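Local atomic coordinates of isomerase/lactonizing enzyme (Agrobacterium tumefaciens, PDB entry 1RVK), a protein that is of unknown function but belongs to the enolase superfamily, binds magnesium, and probably acts as an isomerase or lactonizing enzyme. Residues T4-R16 with E369-V381. Numbering follows the deposited sequence.
Sequences TDVEVRVFRTTTR and EDIDFTFIDNNRV
Ile-376 lays its CG1 over one face of the Phe-11 ring, 3.9 Å from the centroid and almost on the ring normal, a CH-pi contact. In this enolase-superfamily fold the C-terminal tail, with helix 373-378, returns to strand 3-15, an edge strand of the N-terminal three-stranded antiparallel sheet. Strand and helix run nearly at right angles (95°). CG of Phe-11 sits between the backbone N and the carbonyl carbon (chi1 61°), which sets the ring face against Ile-376. Ile-376 CG2 adds a touch at Phe-11 CD1. Tyr-345 meets the Phe-11 ring edge-to-face.

Past the helix the tail makes a single beta bridge between Phe-11 and Arg-380. Arg-12 N donates to Asn-379 O at 2.9 Å. Val-10 O takes two donors from opposite faces of its carbonyl plane: Val-381 N at 2.9 Å and Arg-380 NE at 3.2 Å. To reach it, the Arg-380 chain folds back on itself at its second and third torsions, and its guanidinium lies flat over Arg-9 CB. The two guanidinium planes are 52° apart. The end of Arg-9 enters a salt bridge in which NH1 and NH2 both donate to Glu-7 OE1, which also forms a salt bridge with Arg-41. Val-381 CG2 packs on Val-10 CG1 and over one face of the Arg-12 guanidinium, toward its rim. Asn-379 ND2 lies over the centre of the Phe-375 ring and donates to Phe-375 O at 2.8 Å. One water accepts from both Val-10 N and Arg-380 NH1, each at 2.9 Å.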
loop_
_atom_site.group_PDB
_atom_site.type_symbol
_atom_site.label_atom_id
_atom_site.label_comp_id
_atom_site.label_asym_id
_atom_site.label_seq_id
_atom_site.Cartn_x
_atom_site.Cartn_y
_atom_site.Cartn_z
ATOM N N THR A 4 4.390 28.603 -3.572
ATOM C CA THR A 4 3.622 29.752 -3.113
ATOM C C THR A 4 2.352 29.376 -2.362
ATOM O O THR A 4 1.848 30.168 -1.566
ATOM C CB THR A 4 3.229 30.675 -4.291
ATOM O OG1 THR A 4 2.497 29.924 -5.269
ATOM C CG2 THR A 4 4.470 31.270 -4.937
ATOM N N ASP A 5 1.836 28.174 -2.604
ATOM C CA ASP A 5 0.606 27.742 -1.940
ATOM C C ASP A 5 0.552 26.249 -1.631
ATOM O O ASP A 5 1.098 25.428 -2.368
ATOM C CB ASP A 5 -0.606 28.073 -2.816
ATOM C CG ASP A 5 -0.696 29.542 -3.166
ATOM O OD1 ASP A 5 -1.145 30.332 -2.310
ATOM O OD2 ASP A 5 -0.314 29.904 -4.301
ATOM N N VAL A 6 -0.118 25.919 -0.531
ATOM C CA VAL A 6 -0.343 24.537 -0.113
ATOM C C VAL A 6 -1.829 24.535 0.230
ATOM O O VAL A 6 -2.256 25.208 1.169
ATOM C CB VAL A 6 0.468 24.156 1.141
ATOM C CG1 VAL A 6 0.145 22.720 1.545
ATOM C CG2 VAL A 6 1.953 24.294 0.858
ATOM N N GLU A 7 -2.620 23.796 -0.538
ATOM C CA GLU A 7 -4.060 23.772 -0.316
ATOM C C GLU A 7 -4.643 22.372 -0.194
ATOM O O GLU A 7 -4.149 21.422 -0.795
ATOM C CB GLU A 7 -4.760 24.504 -1.462
ATOM C CG GLU A 7 -4.059 25.793 -1.872
ATOM C CD GLU A 7 -4.637 26.402 -3.137
ATOM O OE1 GLU A 7 -4.966 25.638 -4.073
ATOM O OE2 GLU A 7 -4.749 27.645 -3.201
ATOM N N VAL A 8 -5.710 22.264 0.590
ATOM C CA VAL A 8 -6.394 20.997 0.790
ATOM C C VAL A 8 -7.848 21.159 0.380
ATOM O O VAL A 8 -8.522 22.096 0.808
ATOM C CB VAL A 8 -6.344 20.547 2.266
ATOM C CG1 VAL A 8 -7.177 19.280 2.455
ATOM C CG2 VAL A 8 -4.899 20.294 2.681
ATOM N N ARG A 9 -8.321 20.248 -0.460
ATOM C CA ARG A 9 -9.701 20.266 -0.921
ATOM C C ARG A 9 -10.340 18.945 -0.532
ATOM O O ARG A 9 -9.901 17.879 -0.968
ATOM C CB ARG A 9 -9.758 20.447 -2.443
ATOM C CG ARG A 9 -9.260 21.803 -2.924
ATOM C CD ARG A 9 -9.275 21.894 -4.441
ATOM N NE ARG A 9 -9.018 23.255 -4.906
ATOM C CZ ARG A 9 -7.871 23.907 -4.736
ATOM N NH1 ARG A 9 -6.855 23.324 -4.112
ATOM N NH2 ARG A 9 -7.741 25.149 -5.187
ATOM N N VAL A 10 -11.364 19.020 0.309
ATOM C CA VAL A 10 -12.068 17.827 0.749
ATOM C C VAL A 10 -13.337 17.689 -0.079
ATOM O O VAL A 10 -14.074 18.658 -0.275
ATOM C CB VAL A 10 -12.435 17.914 2.247
ATOM C CG1 VAL A 10 -13.084 16.615 2.707
ATOM C CG2 VAL A 10 -11.184 18.196 3.068
ATOM N N PHE A 11 -13.581 16.481 -0.576
ATOM C CA PHE A 11 -14.759 16.222 -1.389
ATOM C C PHE A 11 -15.331 14.856 -1.040
ATOM O O PHE A 11 -14.706 14.085 -0.308
ATOM C CB PHE A 11 -14.396 16.258 -2.874
ATOM C CG PHE A 11 -13.376 15.230 -3.274
ATOM C CD1 PHE A 11 -12.022 15.437 -3.024
ATOM C CD2 PHE A 11 -13.774 14.042 -3.885
ATOM C CE1 PHE A 11 -11.075 14.474 -3.380
ATOM C CE2 PHE A 11 -12.837 13.073 -4.243
ATOM C CZ PHE A 11 -11.484 13.290 -3.990
ATOM N N ARG A 12 -16.515 14.560 -1.569
ATOM C CA ARG A 12 -17.171 13.283 -1.305
ATOM C C ARG A 12 -17.045 12.326 -2.489
ATOM O O ARG A 12 -17.354 12.686 -3.623
ATOM C CB ARG A 12 -18.661 13.500 -1.015
ATOM C CG ARG A 12 -18.977 14.681 -0.110
ATOM C CD ARG A 12 -20.446 15.086 -0.245
ATOM N NE ARG A 12 -20.701 16.431 0.268
ATOM C CZ ARG A 12 -20.639 16.768 1.553
ATOM N NH1 ARG A 12 -20.330 15.857 2.466
ATOM N NH2 ARG A 12 -20.878 18.019 1.927
ATOM N N THR A 13 -16.586 11.110 -2.216
ATOM C CA THR A 13 -16.463 10.088 -3.245
ATOM C C THR A 13 -17.507 9.015 -2.921
ATOM O O THR A 13 -17.753 8.712 -1.754
ATOM C CB THR A 13 -15.049 9.452 -3.260
ATOM O OG1 THR A 13 -14.982 8.460 -4.291
ATOM C CG2 THR A 13 -14.731 8.799 -1.923
ATOM N N THR A 14 -18.134 8.462 -3.952
ATOM C CA THR A 14 -19.147 7.429 -3.766
ATOM C C THR A 14 -18.475 6.072 -3.895
ATOM O O THR A 14 -17.874 5.767 -4.921
ATOM C CB THR A 14 -20.256 7.555 -4.815
ATOM O OG1 THR A 14 -20.883 8.836 -4.682
ATOM C CG2 THR A 14 -21.294 6.459 -4.628
ATOM N N THR A 15 -18.591 5.255 -2.856
ATOM C CA THR A 15 -17.948 3.949 -2.857
ATOM C C THR A 15 -18.712 2.925 -2.026
ATOM O O THR A 15 -19.579 3.279 -1.223
ATOM C CB THR A 15 -16.516 4.081 -2.290
ATOM O OG1 THR A 15 -15.899 2.792 -2.210
ATOM C CG2 THR A 15 -16.556 4.705 -0.911
ATOM N N ARG A 16 -18.388 1.652 -2.233
ATOM C CA ARG A 16 -19.009 0.571 -1.480
ATOM C C ARG A 16 -17.980 0.001 -0.518
ATOM O O ARG A 16 -18.211 -1.010 0.142
ATOM C CB ARG A 16 -19.518 -0.523 -2.423
ATOM C CG ARG A 16 -20.887 -0.209 -3.018
ATOM C CD ARG A 16 -21.308 -1.226 -4.071
ATOM N NE ARG A 16 -22.701 -1.024 -4.467
ATOM C CZ ARG A 16 -23.750 -1.411 -3.746
ATOM N NH1 ARG A 16 -24.979 -1.174 -4.189
ATOM N NH2 ARG A 16 -23.577 -2.048 -2.593
ATOM N N GLU A 369 -1.973 10.415 -12.148
ATOM C CA GLU A 369 -3.358 10.247 -11.743
ATOM C C GLU A 369 -4.197 11.192 -12.608
ATOM O O GLU A 369 -3.984 12.406 -12.615
ATOM C CB GLU A 369 -3.515 10.535 -10.244
ATOM C CG GLU A 369 -2.650 9.602 -9.381
ATOM C CD GLU A 369 -2.921 9.702 -7.886
ATOM O OE1 GLU A 369 -2.899 10.821 -7.340
ATOM O OE2 GLU A 369 -3.141 8.649 -7.247
ATOM N N ASP A 370 -5.123 10.609 -13.363
ATOM C CA ASP A 370 -6.001 11.352 -14.273
ATOM C C ASP A 370 -7.141 11.951 -13.453
ATOM O O ASP A 370 -8.260 11.436 -13.441
ATOM C CB ASP A 370 -6.546 10.387 -15.333
ATOM C CG ASP A 370 -7.066 11.096 -16.571
ATOM O OD1 ASP A 370 -7.529 10.395 -17.496
ATOM O OD2 ASP A 370 -7.010 12.343 -16.622
ATOM N N ILE A 371 -6.841 13.054 -12.774
ATOM C CA ILE A 371 -7.792 13.710 -11.888
ATOM C C ILE A 371 -8.973 14.425 -12.537
ATOM O O ILE A 371 -8.805 15.239 -13.444
ATOM C CB ILE A 371 -7.050 14.706 -10.974
ATOM C CG1 ILE A 371 -5.886 13.984 -10.285
ATOM C CG2 ILE A 371 -8.005 15.280 -9.937
ATOM C CD1 ILE A 371 -4.975 14.888 -9.491
ATOM N N ASP A 372 -10.172 14.107 -12.057
ATOM C CA ASP A 372 -11.389 14.737 -12.559
ATOM C C ASP A 372 -11.643 15.924 -11.635
ATOM O O ASP A 372 -12.406 15.818 -10.674
ATOM C CB ASP A 372 -12.569 13.764 -12.490
ATOM C CG ASP A 372 -13.794 14.267 -13.248
ATOM O OD1 ASP A 372 -13.957 15.498 -13.383
ATOM O OD2 ASP A 372 -14.604 13.427 -13.698
ATOM N N PHE A 373 -10.989 17.046 -11.918
ATOM C CA PHE A 373 -11.136 18.239 -11.088
ATOM C C PHE A 373 -12.567 18.763 -11.043
ATOM O O PHE A 373 -12.997 19.325 -10.033
ATOM C CB PHE A 373 -10.193 19.342 -11.573
ATOM C CG PHE A 373 -8.739 18.989 -11.446
ATOM C CD1 PHE A 373 -8.055 18.402 -12.506
ATOM C CD2 PHE A 373 -8.060 19.214 -10.253
ATOM C CE1 PHE A 373 -6.715 18.044 -12.382
ATOM C CE2 PHE A 373 -6.719 18.859 -10.117
ATOM C CZ PHE A 373 -6.046 18.271 -11.184
ATOM N N THR A 374 -13.302 18.575 -12.133
ATOM C CA THR A 374 -14.687 19.029 -12.194
ATOM C C THR A 374 -15.546 18.259 -11.195
ATOM O O THR A 374 -16.379 18.845 -10.507
ATOM C CB THR A 374 -15.270 18.848 -13.607
ATOM O OG1 THR A 374 -14.520 19.644 -14.532
ATOM C CG2 THR A 374 -16.728 19.276 -13.641
ATOM N N PHE A 375 -15.338 16.948 -11.114
ATOM C CA PHE A 375 -16.098 16.126 -10.179
ATOM C C PHE A 375 -15.803 16.556 -8.745
ATOM O O PHE A 375 -16.710 16.685 -7.920
ATOM C CB PHE A 375 -15.750 14.643 -10.359
ATOM C CG PHE A 375 -16.367 13.744 -9.321
ATOM C CD1 PHE A 375 -15.761 13.568 -8.082
ATOM C CD2 PHE A 375 -17.578 13.104 -9.569
ATOM C CE1 PHE A 375 -16.353 12.770 -7.102
ATOM C CE2 PHE A 375 -18.179 12.304 -8.595
ATOM C CZ PHE A 375 -17.565 12.136 -7.359
ATOM N N ILE A 376 -14.529 16.779 -8.451
ATOM C CA ILE A 376 -14.133 17.189 -7.115
ATOM C C ILE A 376 -14.775 18.527 -6.756
ATOM O O ILE A 376 -15.260 18.716 -5.642
ATOM C CB ILE A 376 -12.599 17.281 -7.010
ATOM C CG1 ILE A 376 -12.001 15.878 -7.153
ATOM C CG2 ILE A 376 -12.200 17.909 -5.685
ATOM C CD1 ILE A 376 -10.484 15.840 -7.241
ATOM N N ASP A 377 -14.794 19.450 -7.707
ATOM C CA ASP A 377 -15.390 20.754 -7.457
ATOM C C ASP A 377 -16.897 20.643 -7.222
ATOM O O ASP A 377 -17.461 21.372 -6.409
ATOM C CB ASP A 377 -15.115 21.690 -8.633
ATOM C CG ASP A 377 -15.616 23.096 -8.380
ATOM O OD1 ASP A 377 -15.192 23.701 -7.374
ATOM O OD2 ASP A 377 -16.431 23.593 -9.187
ATOM N N ASN A 378 -17.545 19.723 -7.928
ATOM C CA ASN A 378 -18.990 19.530 -7.798
ATOM C C ASN A 378 -19.397 18.743 -6.557
ATOM O O ASN A 378 -20.581 18.664 -6.228
ATOM C CB ASN A 378 -19.534 18.817 -9.038
ATOM C CG ASN A 378 -19.578 19.716 -10.256
ATOM O OD1 ASN A 378 -19.690 19.243 -11.389
ATOM N ND2 ASN A 378 -19.504 21.022 -10.029
ATOM N N ASN A 379 -18.420 18.168 -5.864
ATOM C CA ASN A 379 -18.706 17.369 -4.680
ATOM C C ASN A 379 -17.912 17.802 -3.450
ATOM O O ASN A 379 -17.636 16.995 -2.561
ATOM C CB ASN A 379 -18.434 15.899 -4.997
ATOM C CG ASN A 379 -19.428 15.326 -5.995
ATOM O OD1 ASN A 379 -20.522 14.904 -5.622
ATOM N ND2 ASN A 379 -19.057 15.325 -7.272
ATOM N N ARG A 380 -17.559 19.082 -3.396
ATOM C CA ARG A 380 -16.793 19.615 -2.278
ATOM C C ARG A 380 -17.565 19.574 -0.966
ATOM O O ARG A 380 -18.796 19.650 -0.948
ATOM C CB ARG A 380 -16.367 21.061 -2.567
ATOM C CG ARG A 380 -15.334 21.212 -3.681
ATOM C CD ARG A 380 -13.998 20.576 -3.303
ATOM N NE ARG A 380 -13.430 21.174 -2.098
ATOM C CZ ARG A 380 -12.883 22.385 -2.048
ATOM N NH1 ARG A 380 -12.398 22.848 -0.903
ATOM N NH2 ARG A 380 -12.804 23.127 -3.144
ATOM N N VAL A 381 -16.829 19.448 0.133
ATOM C CA VAL A 381 -17.427 19.420 1.461
ATOM C C VAL A 381 -17.384 20.836 2.031
ATOM O O VAL A 381 -18.465 21.383 2.346
ATOM C CB VAL A 381 -16.655 18.472 2.409
ATOM C CG1 VAL A 381 -17.246 18.533 3.809
ATOM C CG2 VAL A 381 -16.718 17.048 1.882
HETATM O O HOH W 1 -12.519 21.415 1.577
#